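Local coordinates for protein glycerol-3-phosphate dehydrogenase [NAD(+)] 1 (Saccharomyces cerevisiae, PDB 4FGW) that catalyses the NAD-dependent interconversion of sn-glycerol 3-phosphate and dihydroxyacetone phosphate, driving glycerol production and accumulation in yeast under hyperosmotic stress, at residues Q128-P131 and R132-Q136; G160-L164 and S165-T169; V312-A315 and R316-T320; D324-E327 and C328-E331. One frame throughout, in Å; residues are numbered along the deposited sequence.

Contact 1: Q128-P131 and R132-Q136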
ATOM      1  N   GLN A 128      26.727   4.474  10.748  1.00 67.52           N
ATOM      2  CA  GLN A 128      28.189   4.409  10.830  1.00 70.76           C
ATOM      3  C   GLN A 128      28.752   4.961  12.154  1.00 76.05           C
ATOM      4  O   GLN A 128      29.891   4.642  12.510  1.00 78.24           O
ATOM      5  CB  GLN A 128      28.852   5.078   9.605  1.00 72.87           C
ATOM      6  CG  GLN A 128      28.563   6.575   9.430  1.00 86.19           C
ATOM      7  CD  GLN A 128      27.382   6.884   8.527  1.00106.19           C
ATOM      8  OE1 GLN A 128      26.393   6.136   8.434  1.00 96.79           O
ATOM      9  NE2 GLN A 128      27.444   8.035   7.874  1.00102.22           N
ATOM     10  N   PHE A 129      27.982   5.767  12.883  1.00 70.98           N
ATOM     11  CA  PHE A 129      28.390   6.322  14.176  1.00 73.05           C
ATOM     12  C   PHE A 129      27.904   5.576  15.398  1.00 76.09           C
ATOM     13  O   PHE A 129      28.238   5.925  16.502  1.00 77.16           O
ATOM     14  CB  PHE A 129      27.879   7.728  14.356  1.00 73.97           C
ATOM     15  CG  PHE A 129      28.205   8.634  13.252  1.00 76.83           C
ATOM     16  CD1 PHE A 129      27.728   9.906  13.244  1.00 76.62           C
ATOM     17  CD2 PHE A 129      28.987   8.229  12.227  1.00 83.84           C
ATOM     18  CE1 PHE A 129      28.021  10.748  12.237  1.00 79.11           C
ATOM     19  CE2 PHE A 129      29.283   9.080  11.220  1.00 88.39           C
ATOM     20  CZ  PHE A 129      28.795  10.334  11.226  1.00 83.91           C
ATOM     21  N   LEU A 130      27.060   4.593  15.206  1.00 70.75           N
ATOM     22  CA  LEU A 130      26.554   3.757  16.296  1.00 70.66           C
ATOM     23  C   LEU A 130      27.674   3.022  17.058  1.00 77.67           C
ATOM     24  O   LEU A 130      27.682   3.122  18.287  1.00 79.09           O
ATOM     25  CB  LEU A 130      25.435   2.806  15.836  1.00 68.06           C
ATOM     26  CG  LEU A 130      24.598   2.157  16.950  1.00 72.55           C
ATOM     27  CD1 LEU A 130      23.788   3.199  17.721  1.00 70.84           C
ATOM     28  CD2 LEU A 130      23.673   1.113  16.382  1.00 72.70           C
ATOM     29  N   PRO A 131      28.664   2.356  16.394  1.00 75.03           N
ATOM     30  CA  PRO A 131      29.756   1.721  17.159  1.00 78.78           C
ATOM     31  C   PRO A 131      30.584   2.700  18.002  1.00 84.28           C
ATOM     32  O   PRO A 131      31.048   2.309  19.071  1.00 86.56           O
ATOM     33  CB  PRO A 131      30.617   1.061  16.072  1.00 82.44           C
ATOM     34  CG  PRO A 131      29.686   0.879  14.915  1.00 83.39           C
ATOM     35  CD  PRO A 131      28.837   2.111  14.946  1.00 75.46           C
ATOM     36  N   ARG A 132      30.757   3.967  17.536  1.00 79.29           N
ATOM     37  CA  ARG A 132      31.499   5.012  18.258  1.00 81.05           C
ATOM     38  C   ARG A 132      30.765   5.424  19.535  1.00 85.84           C
ATOM     39  O   ARG A 132      31.362   5.422  20.616  1.00 88.93           O
ATOM     40  CB  ARG A 132      31.758   6.251  17.371  1.00 76.78           C
ATOM     41  CG  ARG A 132      32.424   7.381  18.146  1.00 82.46           C
ATOM     42  CD  ARG A 132      32.594   8.676  17.400  1.00 84.67           C
ATOM     43  NE  ARG A 132      33.124   9.689  18.312  1.00 91.23           N
ATOM     44  CZ  ARG A 132      33.946  10.674  17.960  1.00110.55           C
ATOM     45  NH1 ARG A 132      34.340  10.801  16.698  1.00106.46           N
ATOM     46  NH2 ARG A 132      34.377  11.543  18.867  1.00 94.34           N
ATOM     47  N   ILE A 133      29.480   5.807  19.382  1.00 79.60           N
ATOM     48  CA  ILE A 133      28.573   6.255  20.442  1.00 79.11           C
ATOM     49  C   ILE A 133      28.433   5.201  21.548  1.00 86.52           C
ATOM     50  O   ILE A 133      28.545   5.545  22.726  1.00 88.87           O
ATOM     51  CB  ILE A 133      27.216   6.768  19.829  1.00 77.43           C
ATOM     52  CG1 ILE A 133      27.275   8.280  19.517  1.00 77.87           C
ATOM     53  CG2 ILE A 133      26.013   6.490  20.723  1.00 76.01           C
ATOM     54  CD1 ILE A 133      28.211   8.752  18.349  1.00 86.39           C
ATOM     55  N   CYS A 134      28.268   3.921  21.160  1.00 83.06           N
ATOM     56  CA  CYS A 134      28.142   2.792  22.081  1.00 84.88           C
ATOM     57  C   CYS A 134      29.404   2.528  22.875  1.00 93.43           C
ATOM     58  O   CYS A 134      29.318   2.336  24.087  1.00 96.87           O
ATOM     59  CB  CYS A 134      27.672   1.545  21.344  1.00 83.65           C
ATOM     60  SG  CYS A 134      25.940   1.604  20.851  1.00 82.38           S
ATOM     61  N   SER A 135      30.574   2.534  22.202  1.00 90.30           N
ATOM     62  CA  SER A 135      31.891   2.325  22.812  1.00 93.94           C
ATOM     63  C   SER A 135      32.224   3.440  23.805  1.00 98.09           C
ATOM     64  O   SER A 135      32.868   3.181  24.826  1.00102.19           O
ATOM     65  CB  SER A 135      32.967   2.242  21.739  1.00 98.29           C
ATOM     66  OG  SER A 135      34.192   1.760  22.267  1.00112.80           O
ATOM     67  N   GLN A 136      31.722   4.635  23.545  1.00 90.58           N
ATOM     68  CA  GLN A 136      31.922   5.778  24.413  1.00 91.36           C
ATOM     69  C   GLN A 136      30.949   5.887  25.535  1.00 94.78           C
ATOM     70  O   GLN A 136      31.195   6.567  26.500  1.00 96.74           O
ATOM     71  CB  GLN A 136      31.778   7.041  23.624  1.00 90.23           C
ATOM     72  CG  GLN A 136      32.552   7.018  22.402  1.00106.19           C
ATOM     73  CD  GLN A 136      33.554   8.100  22.400  1.00115.63           C
ATOM     74  OE1 GLN A 136      33.588   8.914  21.491  1.00103.61           O
ATOM     75  NE2 GLN A 136      34.374   8.145  23.440  1.00103.72           N
TER
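Ile133 reaches back one turn to Phe129, and each step of its side chain can be traced against that residue. CB and CG1 both lie over the Phe129 carbonyl oxygen; Ile133 CD1 then comes to 3.4 Å from Phe129 O. At its far side Ile133 CD1 meets Phe129 CB at 4.1 Å. The contact is therefore made at the root of the phenylalanine, whose ring leads away from Ile133. On the backbone Ile133 N donates to Phe129 O at 3.1 Å in a nearly straight bond (174°), an i to i+4 link where the 3-10 segment 128-129 runs into the helix. The next pair repeats the pattern: Cys134 N bonds to Leu130 O at 3.0 Å, while Cys134 SG, anti to its own carbonyl carbon (chi1 -73°), swings back to lie 4.1 Å from Leu130 CD1. Ser135 N closes on Pro131 O at 3.2 Å. Phe129 is, by similarity, part of the NAD(+) site, and Arg132 packs on Phe73, another residue of that site. Helix 130-137 is the crossover of a beta-alpha-beta unit between strands 120-123 and 146-149, and Leu130 and Pro131 rest on helix 164-172.

Contact 2: G160-L164 and S165-T169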
ATOM      1  N   GLY A 160      24.931 -12.960   8.879  1.00104.18           N
ATOM      2  CA  GLY A 160      23.707 -12.960   9.672  1.00101.14           C
ATOM      3  C   GLY A 160      22.866 -11.703   9.612  1.00 99.86           C
ATOM      4  O   GLY A 160      23.166 -10.767   8.863  1.00 97.76           O
ATOM      5  N   VAL A 161      21.786 -11.696  10.411  1.00 93.41           N
ATOM      6  CA  VAL A 161      20.858 -10.576  10.550  1.00 87.87           C
ATOM      7  C   VAL A 161      20.885 -10.040  11.978  1.00 90.29           C
ATOM      8  O   VAL A 161      20.910 -10.823  12.925  1.00 92.19           O
ATOM      9  CB  VAL A 161      19.406 -10.877  10.074  1.00 89.15           C
ATOM     10  CG1 VAL A 161      19.304 -10.849   8.559  1.00 88.17           C
ATOM     11  CG2 VAL A 161      18.866 -12.194  10.636  1.00 91.50           C
ATOM     12  N   GLN A 162      20.876  -8.711  12.134  1.00 83.48           N
ATOM     13  CA  GLN A 162      20.855  -8.084  13.456  1.00 82.11           C
ATOM     14  C   GLN A 162      20.147  -6.739  13.465  1.00 79.12           C
ATOM     15  O   GLN A 162      20.385  -5.899  12.601  1.00 76.71           O
ATOM     16  CB  GLN A 162      22.263  -7.955  14.063  1.00 86.50           C
ATOM     17  CG  GLN A 162      22.239  -7.554  15.547  1.00 99.36           C
ATOM     18  CD  GLN A 162      23.604  -7.397  16.156  1.00119.69           C
ATOM     19  OE1 GLN A 162      24.066  -8.263  16.900  1.00118.96           O
ATOM     20  NE2 GLN A 162      24.260  -6.271  15.891  1.00109.28           N
ATOM     21  N   LEU A 163      19.293  -6.536  14.476  1.00 72.61           N
ATOM     22  CA  LEU A 163      18.601  -5.277  14.707  1.00 68.19           C
ATOM     23  C   LEU A 163      19.596  -4.318  15.370  1.00 71.18           C
ATOM     24  O   LEU A 163      20.386  -4.740  16.221  1.00 74.30           O
ATOM     25  CB  LEU A 163      17.359  -5.482  15.603  1.00 67.31           C
ATOM     26  CG  LEU A 163      16.312  -6.519  15.151  1.00 71.25           C
ATOM     27  CD1 LEU A 163      15.260  -6.726  16.215  1.00 71.47           C
ATOM     28  CD2 LEU A 163      15.659  -6.139  13.824  1.00 69.75           C
ATOM     29  N   LEU A 164      19.576  -3.046  15.016  1.00 64.13           N
ATOM     30  CA  LEU A 164      20.494  -2.074  15.584  1.00 64.52           C
ATOM     31  C   LEU A 164      20.147  -1.656  16.994  1.00 68.32           C
ATOM     32  O   LEU A 164      20.969  -1.150  17.724  1.00 69.96           O
ATOM     33  CB  LEU A 164      20.552  -0.833  14.713  1.00 61.99           C
ATOM     34  CG  LEU A 164      20.599  -1.009  13.208  1.00 66.17           C
ATOM     35  CD1 LEU A 164      20.499   0.314  12.540  1.00 63.26           C
ATOM     36  CD2 LEU A 164      21.833  -1.680  12.781  1.00 71.11           C
ATOM     37  N   SER A 165      18.897  -1.833  17.354  1.00 62.16           N
ATOM     38  CA  SER A 165      18.409  -1.699  18.729  1.00 62.49           C
ATOM     39  C   SER A 165      18.995  -2.834  19.602  1.00 69.76           C
ATOM     40  O   SER A 165      19.360  -2.592  20.759  1.00 71.75           O
ATOM     41  CB  SER A 165      16.883  -1.729  18.757  1.00 63.27           C
ATOM     42  OG  SER A 165      16.347  -2.766  17.950  1.00 69.83           O
ATOM     43  N   SER A 166      19.146  -4.051  19.025  1.00 66.99           N
ATOM     44  CA  SER A 166      19.744  -5.196  19.719  1.00 71.17           C
ATOM     45  C   SER A 166      21.235  -4.975  19.945  1.00 79.41           C
ATOM     46  O   SER A 166      21.760  -5.421  20.968  1.00 82.96           O
ATOM     47  CB  SER A 166      19.518  -6.492  18.950  1.00 75.12           C
ATOM     48  OG  SER A 166      18.156  -6.887  18.949  1.00 81.72           O
ATOM     49  N   TYR A 167      21.915  -4.274  19.000  1.00 75.34           N
ATOM     50  CA  TYR A 167      23.335  -3.929  19.109  1.00 77.64           C
ATOM     51  C   TYR A 167      23.501  -3.002  20.316  1.00 81.26           C
ATOM     52  O   TYR A 167      24.396  -3.226  21.129  1.00 85.21           O
ATOM     53  CB  TYR A 167      23.852  -3.258  17.814  1.00 77.60           C
ATOM     54  CG  TYR A 167      25.311  -2.842  17.865  1.00 83.41           C
ATOM     55  CD1 TYR A 167      26.328  -3.768  17.645  1.00 89.17           C
ATOM     56  CD2 TYR A 167      25.675  -1.522  18.123  1.00 83.59           C
ATOM     57  CE1 TYR A 167      27.672  -3.392  17.694  1.00 92.33           C
ATOM     58  CE2 TYR A 167      27.018  -1.135  18.173  1.00 86.88           C
ATOM     59  CZ  TYR A 167      28.013  -2.071  17.947  1.00 98.17           C
ATOM     60  OH  TYR A 167      29.336  -1.698  17.998  1.00103.37           O
ATOM     61  N   ILE A 168      22.605  -1.995  20.449  1.00 73.70           N
ATOM     62  CA  ILE A 168      22.577  -1.034  21.561  1.00 73.41           C
ATOM     63  C   ILE A 168      22.414  -1.782  22.902  1.00 80.52           C
ATOM     64  O   ILE A 168      23.177  -1.530  23.833  1.00 83.12           O
ATOM     65  CB  ILE A 168      21.498   0.069  21.331  1.00 72.02           C
ATOM     66  CG1 ILE A 168      21.899   0.995  20.158  1.00 69.35           C
ATOM     67  CG2 ILE A 168      21.208   0.875  22.622  1.00 73.77           C
ATOM     68  CD1 ILE A 168      20.776   1.871  19.565  1.00 68.77           C
ATOM     69  N   THR A 169      21.456  -2.727  22.967  1.00 76.84           N
ATOM     70  CA  THR A 169      21.184  -3.552  24.144  1.00 79.37           C
ATOM     71  C   THR A 169      22.390  -4.416  24.496  1.00 88.93           C
ATOM     72  O   THR A 169      22.786  -4.449  25.663  1.00 91.86           O
ATOM     73  CB  THR A 169      19.872  -4.343  23.952  1.00 81.55           C
ATOM     74  OG1 THR A 169      18.795  -3.410  23.820  1.00 73.34           O
ATOM     75  CG2 THR A 169      19.569  -5.284  25.114  1.00 80.73           C
TER
HETATM   76  O   HOH W   1      18.605  -8.790  16.921  1.00 60.78           O
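Two serine torsions bring hydroxyls to Leu163: OG of Ser166 stands anti to its carbonyl carbon (chi1 -69°), whereas OG of Ser165 sits between its backbone N and carbonyl carbon (chi1 46°). Both oxygens end up 3.7 Å from Leu163 CB, Ser165 OG and Ser166 OG each touching that methylene. Tyr167 takes a different course: its ring leads off from the turn while Tyr167 CB stays 3.6 Å from Leu164 O. The extended side chain of Gln162 brings its terminal amide up to the edge of the Tyr167 ring, with the amide and ring planes turned 47° apart. These pairs mark the passage from the short strand 160-162 into helix 164-172, with Leu163 at the N-cap, in the nucleotide-binding half of the enzyme, which has a Rossmann-type fold. Leu163 O takes up two amides of the first turn: Tyr167 N at 3.2 Å, and Ser166 N through a weak, strongly bent bond. Ile168 N follows, donating to Leu164 O at 3.3 Å. A water joins the two ends of the turn, 2.8 Å from Ser166 OG and more weakly accepting from Leu163 N. Beyond the turn, Leu163 packs on Ala236 and Ser239 of helix 235-257, and Ser165 and Ile168 lie against Cys176 of strand 175-180.

Contact 3: V312-A315 and R316-T320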
ATOM      1  N   VAL A 312      13.665   4.597  -6.191  1.00 57.31           N
ATOM      2  CA  VAL A 312      12.728   4.538  -7.322  1.00 57.21           C
ATOM      3  C   VAL A 312      13.238   5.360  -8.529  1.00 63.62           C
ATOM      4  O   VAL A 312      13.178   4.873  -9.659  1.00 64.41           O
ATOM      5  CB  VAL A 312      11.234   4.806  -6.912  1.00 58.46           C
ATOM      6  CG1 VAL A 312      10.991   6.242  -6.481  1.00 57.06           C
ATOM      7  CG2 VAL A 312      10.262   4.410  -8.016  1.00 58.72           C
ATOM      8  N   LYS A 313      13.807   6.564  -8.267  1.00 61.30           N
ATOM      9  CA  LYS A 313      14.348   7.491  -9.270  1.00 63.51           C
ATOM     10  C   LYS A 313      15.526   6.891 -10.047  1.00 70.51           C
ATOM     11  O   LYS A 313      15.554   7.013 -11.275  1.00 72.23           O
ATOM     12  CB  LYS A 313      14.747   8.828  -8.612  1.00 65.89           C
ATOM     13  CG  LYS A 313      14.889   9.998  -9.580  1.00 79.46           C
ATOM     14  CD  LYS A 313      15.062  11.320  -8.840  1.00 88.92           C
ATOM     15  CE  LYS A 313      15.022  12.494  -9.788  1.00100.86           C
ATOM     16  NZ  LYS A 313      14.963  13.792  -9.067  1.00109.07           N
ATOM     17  N   VAL A 314      16.490   6.247  -9.338  1.00 67.85           N
ATOM     18  CA  VAL A 314      17.669   5.607  -9.957  1.00 71.06           C
ATOM     19  C   VAL A 314      17.223   4.462 -10.865  1.00 73.88           C
ATOM     20  O   VAL A 314      17.635   4.404 -12.030  1.00 76.67           O
ATOM     21  CB  VAL A 314      18.739   5.166  -8.913  1.00 76.01           C
ATOM     22  CG1 VAL A 314      19.754   4.186  -9.512  1.00 79.27           C
ATOM     23  CG2 VAL A 314      19.460   6.376  -8.337  1.00 76.44           C
ATOM     24  N   ALA A 315      16.340   3.591 -10.332  1.00 66.33           N
ATOM     25  CA  ALA A 315      15.779   2.429 -11.010  1.00 66.13           C
ATOM     26  C   ALA A 315      15.007   2.810 -12.274  1.00 69.37           C
ATOM     27  O   ALA A 315      15.087   2.102 -13.278  1.00 71.93           O
ATOM     28  CB  ALA A 315      14.884   1.677 -10.054  1.00 64.11           C
ATOM     29  N   ARG A 316      14.275   3.935 -12.217  1.00 63.53           N
ATOM     30  CA  ARG A 316      13.491   4.502 -13.317  1.00 64.05           C
ATOM     31  C   ARG A 316      14.429   4.939 -14.462  1.00 71.90           C
ATOM     32  O   ARG A 316      14.143   4.661 -15.628  1.00 72.51           O
ATOM     33  CB  ARG A 316      12.663   5.688 -12.796  1.00 61.17           C
ATOM     34  CG  ARG A 316      11.324   5.850 -13.473  1.00 70.61           C
ATOM     35  CD  ARG A 316      10.607   7.092 -12.986  1.00 77.74           C
ATOM     36  NE  ARG A 316       9.900   6.880 -11.721  1.00 80.47           N
ATOM     37  CZ  ARG A 316      10.028   7.658 -10.648  1.00 90.60           C
ATOM     38  NH1 ARG A 316      10.853   8.700 -10.669  1.00 77.13           N
ATOM     39  NH2 ARG A 316       9.333   7.401  -9.547  1.00 71.10           N
ATOM     40  N   LEU A 317      15.568   5.582 -14.118  1.00 70.91           N
ATOM     41  CA  LEU A 317      16.568   6.027 -15.087  1.00 74.84           C
ATOM     42  C   LEU A 317      17.276   4.832 -15.725  1.00 82.46           C
ATOM     43  O   LEU A 317      17.497   4.854 -16.935  1.00 85.59           O
ATOM     44  CB  LEU A 317      17.565   7.027 -14.471  1.00 75.32           C
ATOM     45  CG  LEU A 317      18.555   7.699 -15.448  1.00 84.27           C
ATOM     46  CD1 LEU A 317      17.841   8.560 -16.499  1.00 84.82           C
ATOM     47  CD2 LEU A 317      19.578   8.515 -14.705  1.00 87.56           C
ATOM     48  N   MET A 318      17.572   3.771 -14.928  1.00 78.15           N
ATOM     49  CA  MET A 318      18.186   2.521 -15.403  1.00 81.01           C
ATOM     50  C   MET A 318      17.349   1.929 -16.549  1.00 87.63           C
ATOM     51  O   MET A 318      17.901   1.433 -17.529  1.00 91.40           O
ATOM     52  CB  MET A 318      18.265   1.496 -14.264  1.00 81.39           C
ATOM     53  CG  MET A 318      19.452   1.656 -13.357  1.00 85.00           C
ATOM     54  SD  MET A 318      19.295   0.612 -11.882  1.00 86.63           S
ATOM     55  CE  MET A 318      19.658  -0.999 -12.559  1.00 87.00           C
ATOM     56  N   ALA A 319      16.017   2.000 -16.416  1.00 82.53           N
ATOM     57  CA  ALA A 319      15.061   1.515 -17.409  1.00 83.70           C
ATOM     58  C   ALA A 319      14.961   2.475 -18.613  1.00 90.23           C
ATOM     59  O   ALA A 319      14.899   2.016 -19.755  1.00 92.65           O
ATOM     60  CB  ALA A 319      13.701   1.328 -16.757  1.00 80.43           C
ATOM     61  N   THR A 320      14.967   3.802 -18.347  1.00 86.24           N
ATOM     62  CA  THR A 320      14.887   4.888 -19.333  1.00 88.46           C
ATOM     63  C   THR A 320      16.119   4.911 -20.261  1.00 97.26           C
ATOM     64  O   THR A 320      15.967   4.897 -21.483  1.00 99.46           O
ATOM     65  CB  THR A 320      14.642   6.232 -18.596  1.00 96.20           C
ATOM     66  OG1 THR A 320      13.287   6.277 -18.151  1.00 91.53           O
ATOM     67  CG2 THR A 320      14.933   7.465 -19.458  1.00100.45           C
TER
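Val312 and Arg316 run side by side one helical turn apart, their side chains pointing the same way. The arginine bends at chi3 (-82°), which folds its guanidinium back over the turn it came from. NH2 of Arg316 then meets both valine methyls, lying 3.5 Å from Val312 CG2 and 3.7 Å from Val312 CG1, and one guanidinium face looks onto Val312 O, which stands 4.3 Å above the centre of the plane. That carbonyl's bond goes to the backbone instead: Arg316 N donates to Val312 O at 2.9 Å. The polar end of Arg316 is held from outside by a salt bridge of NE to Glu256 of helix 235-257. With the side chain of Arg316 cut back to that of an alanine, Glu256 would probably lose this salt-bridge partner and the methyls of Val312 their cover. Around the helix, Met318 N bonds to Val314 O at 3.0 Å, and the Met318 sulfur SD passes 4.3 Å from Val314 CG1. Arg316 O accepts twice, from Thr320 N and from Thr320 OG1, the hydroxyl at 3.1 Å. Such i to i+4 pairing is that of a regular alpha-helix, here helix 310-320 of the all-helical C-terminal part, which starts at Arg310 and Asn311, residues that by similarity bind substrate.

Contact 4: D324-E327 and C328-E331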
ATOM      1  N   ASP A 324      24.069   1.503 -16.056  1.00109.08           N
ATOM      2  CA  ASP A 324      24.013   0.700 -14.867  1.00108.00           C
ATOM      3  C   ASP A 324      23.542   1.577 -13.728  1.00106.04           C
ATOM      4  O   ASP A 324      23.437   2.785 -13.859  1.00104.25           O
ATOM      5  CB  ASP A 324      25.382   0.101 -14.559  1.00113.77           C
ATOM      6  CG  ASP A 324      25.771  -0.973 -15.534  1.00125.02           C
ATOM      7  OD1 ASP A 324      24.887  -1.452 -16.265  1.00122.81           O
ATOM      8  OD2 ASP A 324      26.959  -1.345 -15.570  1.00133.16           O
ATOM      9  N   ALA A 325      23.265   0.951 -12.604  1.00 99.50           N
ATOM     10  CA  ALA A 325      22.835   1.665 -11.438  1.00 94.67           C
ATOM     11  C   ALA A 325      23.694   2.875 -11.154  1.00 98.31           C
ATOM     12  O   ALA A 325      23.230   4.008 -11.196  1.00 94.86           O
ATOM     13  CB  ALA A 325      22.861   0.741 -10.263  1.00 94.45           C
ATOM     14  N   TRP A 326      24.954   2.614 -10.846  1.00 98.50           N
ATOM     15  CA  TRP A 326      25.860   3.615 -10.311  1.00 99.06           C
ATOM     16  C   TRP A 326      26.118   4.783 -11.223  1.00100.94           C
ATOM     17  O   TRP A 326      26.357   5.897 -10.799  1.00 98.96           O
ATOM     18  CB  TRP A 326      27.133   2.927  -9.926  1.00102.12           C
ATOM     19  CG  TRP A 326      26.881   1.840  -8.975  1.00102.07           C
ATOM     20  CD1 TRP A 326      26.886   1.925  -7.630  1.00102.66           C
ATOM     21  CD2 TRP A 326      26.582   0.493  -9.291  1.00102.78           C
ATOM     22  NE1 TRP A 326      26.616   0.708  -7.074  1.00101.48           N
ATOM     23  CE2 TRP A 326      26.430  -0.193  -8.081  1.00104.82           C
ATOM     24  CE3 TRP A 326      26.435  -0.205 -10.478  1.00106.55           C
ATOM     25  CZ2 TRP A 326      26.135  -1.529  -8.024  1.00104.63           C
ATOM     26  CZ3 TRP A 326      26.145  -1.536 -10.418  1.00108.55           C
ATOM     27  CH2 TRP A 326      25.996  -2.186  -9.203  1.00107.30           C
ATOM     28  N   GLU A 327      26.027   4.505 -12.493  1.00 98.45           N
ATOM     29  CA  GLU A 327      26.088   5.527 -13.533  1.00100.11           C
ATOM     30  C   GLU A 327      24.859   6.432 -13.357  1.00100.00           C
ATOM     31  O   GLU A 327      24.973   7.653 -13.469  1.00 99.30           O
ATOM     32  CB  GLU A 327      26.080   4.861 -14.920  1.00104.90           C
ATOM     33  CG  GLU A 327      26.555   5.760 -16.053  1.00122.14           C
ATOM     34  CD  GLU A 327      26.944   5.080 -17.355  1.00151.74           C
ATOM     35  OE1 GLU A 327      27.537   5.765 -18.221  1.00144.50           O
ATOM     36  OE2 GLU A 327      26.672   3.867 -17.512  1.00150.61           O
ATOM     37  N   CYS A 328      23.694   5.822 -13.040  1.00 93.97           N
ATOM     38  CA  CYS A 328      22.429   6.514 -12.784  1.00 89.95           C
ATOM     39  C   CYS A 328      22.430   7.213 -11.413  1.00 91.65           C
ATOM     40  O   CYS A 328      21.860   8.296 -11.281  1.00 89.41           O
ATOM     41  CB  CYS A 328      21.250   5.557 -12.934  1.00 87.91           C
ATOM     42  SG  CYS A 328      20.983   4.974 -14.629  1.00 95.07           S
ATOM     43  N   GLU A 329      23.095   6.605 -10.413  1.00 89.36           N
ATOM     44  CA  GLU A 329      23.256   7.096  -9.037  1.00 88.05           C
ATOM     45  C   GLU A 329      24.039   8.416  -9.028  1.00 97.70           C
ATOM     46  O   GLU A 329      23.675   9.337  -8.296  1.00 95.72           O
ATOM     47  CB  GLU A 329      23.978   6.028  -8.191  1.00 89.65           C
ATOM     48  CG  GLU A 329      23.837   6.191  -6.689  1.00 94.01           C
ATOM     49  CD  GLU A 329      24.534   5.123  -5.865  1.00108.74           C
ATOM     50  OE1 GLU A 329      25.741   4.880  -6.098  1.00113.86           O
ATOM     51  OE2 GLU A 329      23.887   4.563  -4.950  1.00 88.14           O
ATOM     52  N   LYS A 330      25.093   8.506  -9.857  1.00101.17           N
ATOM     53  CA  LYS A 330      25.942   9.694 -10.006  1.00105.23           C
ATOM     54  C   LYS A 330      25.185  10.826 -10.727  1.00111.79           C
ATOM     55  O   LYS A 330      25.306  11.988 -10.331  1.00111.38           O
ATOM     56  CB  LYS A 330      27.243   9.325 -10.765  1.00112.65           C
ATOM     57  CG  LYS A 330      28.191  10.491 -11.054  1.00129.25           C
ATOM     58  CD  LYS A 330      29.534  10.334 -10.362  1.00140.56           C
ATOM     59  CE  LYS A 330      30.501  11.411 -10.784  1.00151.56           C
ATOM     60  NZ  LYS A 330      31.838  11.223 -10.164  1.00160.47           N
ATOM     61  N   GLU A 331      24.410  10.475 -11.780  1.00110.58           N
ATOM     62  CA  GLU A 331      23.647  11.407 -12.613  1.00111.52           C
ATOM     63  C   GLU A 331      22.533  12.158 -11.876  1.00113.75           C
ATOM     64  O   GLU A 331      22.279  13.321 -12.198  1.00114.12           O
ATOM     65  CB  GLU A 331      23.081  10.692 -13.853  1.00113.97           C
ATOM     66  CG  GLU A 331      22.859  11.619 -15.037  1.00127.46           C
ATOM     67  CD  GLU A 331      22.132  10.998 -16.211  1.00148.51           C
ATOM     68  OE1 GLU A 331      20.908  11.228 -16.342  1.00137.77           O
ATOM     69  OE2 GLU A 331      22.789  10.295 -17.013  1.00146.92           O
TER
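Trp326 and Glu329 meet in an i to i+3 contact in the first turn of helix 325-333, a short helix of the C-terminal part of the chain. The evidence is one close approach: Glu329 OE1 comes to 3.5 Å from Trp326 CD1, obliquely to the indole, with the ring and carboxylate planes 83° apart, almost perpendicular. Glu329 extends from a CG anti to its backbone N (chi1 -162°), a torsion that carries the carboxylate to the pyrrole part of the indole. The other oxygen, OE2, is bonded to the backbone N of Ala338, fixing the group from outside. The indole also has Ala325 CB over one face, 3.7 Å above the plane. Backbone bonds define the turn. Asp324, at the N-cap, makes no capping bond with its side chain, yet its carbonyl oxygen, Asp324 O, receives Cys328 N at 3.2 Å. Glu329 N bonds to Ala325 O at 2.7 Å and Lys330 N to Trp326 O at 3.0 Å. Cys328 CB lies beside Ala325 O. Among its neighbours, the helix turns Cys328 and Ala325 toward helix 310-320, while Trp326 and Glu329 lean on Leu341 of helix 340-354; Trp326 also makes an edge-to-face contact with Tyr371, on helix 361-371.

The four contacts form two touching pairs, one in each family half of the chain. Contacts 1 and 2 have centres 13 Å apart and lie in the N-terminal, NAD-binding half, where helix 130-137 packs on helix 164-172: Leu130 CD1 comes to 3.8 Å from Ile168 CD1. Contacts 3 and 4, centres 9 Å apart, lie on consecutive helices, 310-320 and 325-333, which meet where Leu317 CG approaches Cys328 SG to 3.7 Å. Between the pairs, centres are 31 to 35 Å apart and no atoms touch. All four come in series; each pair reports on packing within its own half, the first beside the presumed NAD(+) site, the second near Arg310 and Asn311, which probably bind substrate.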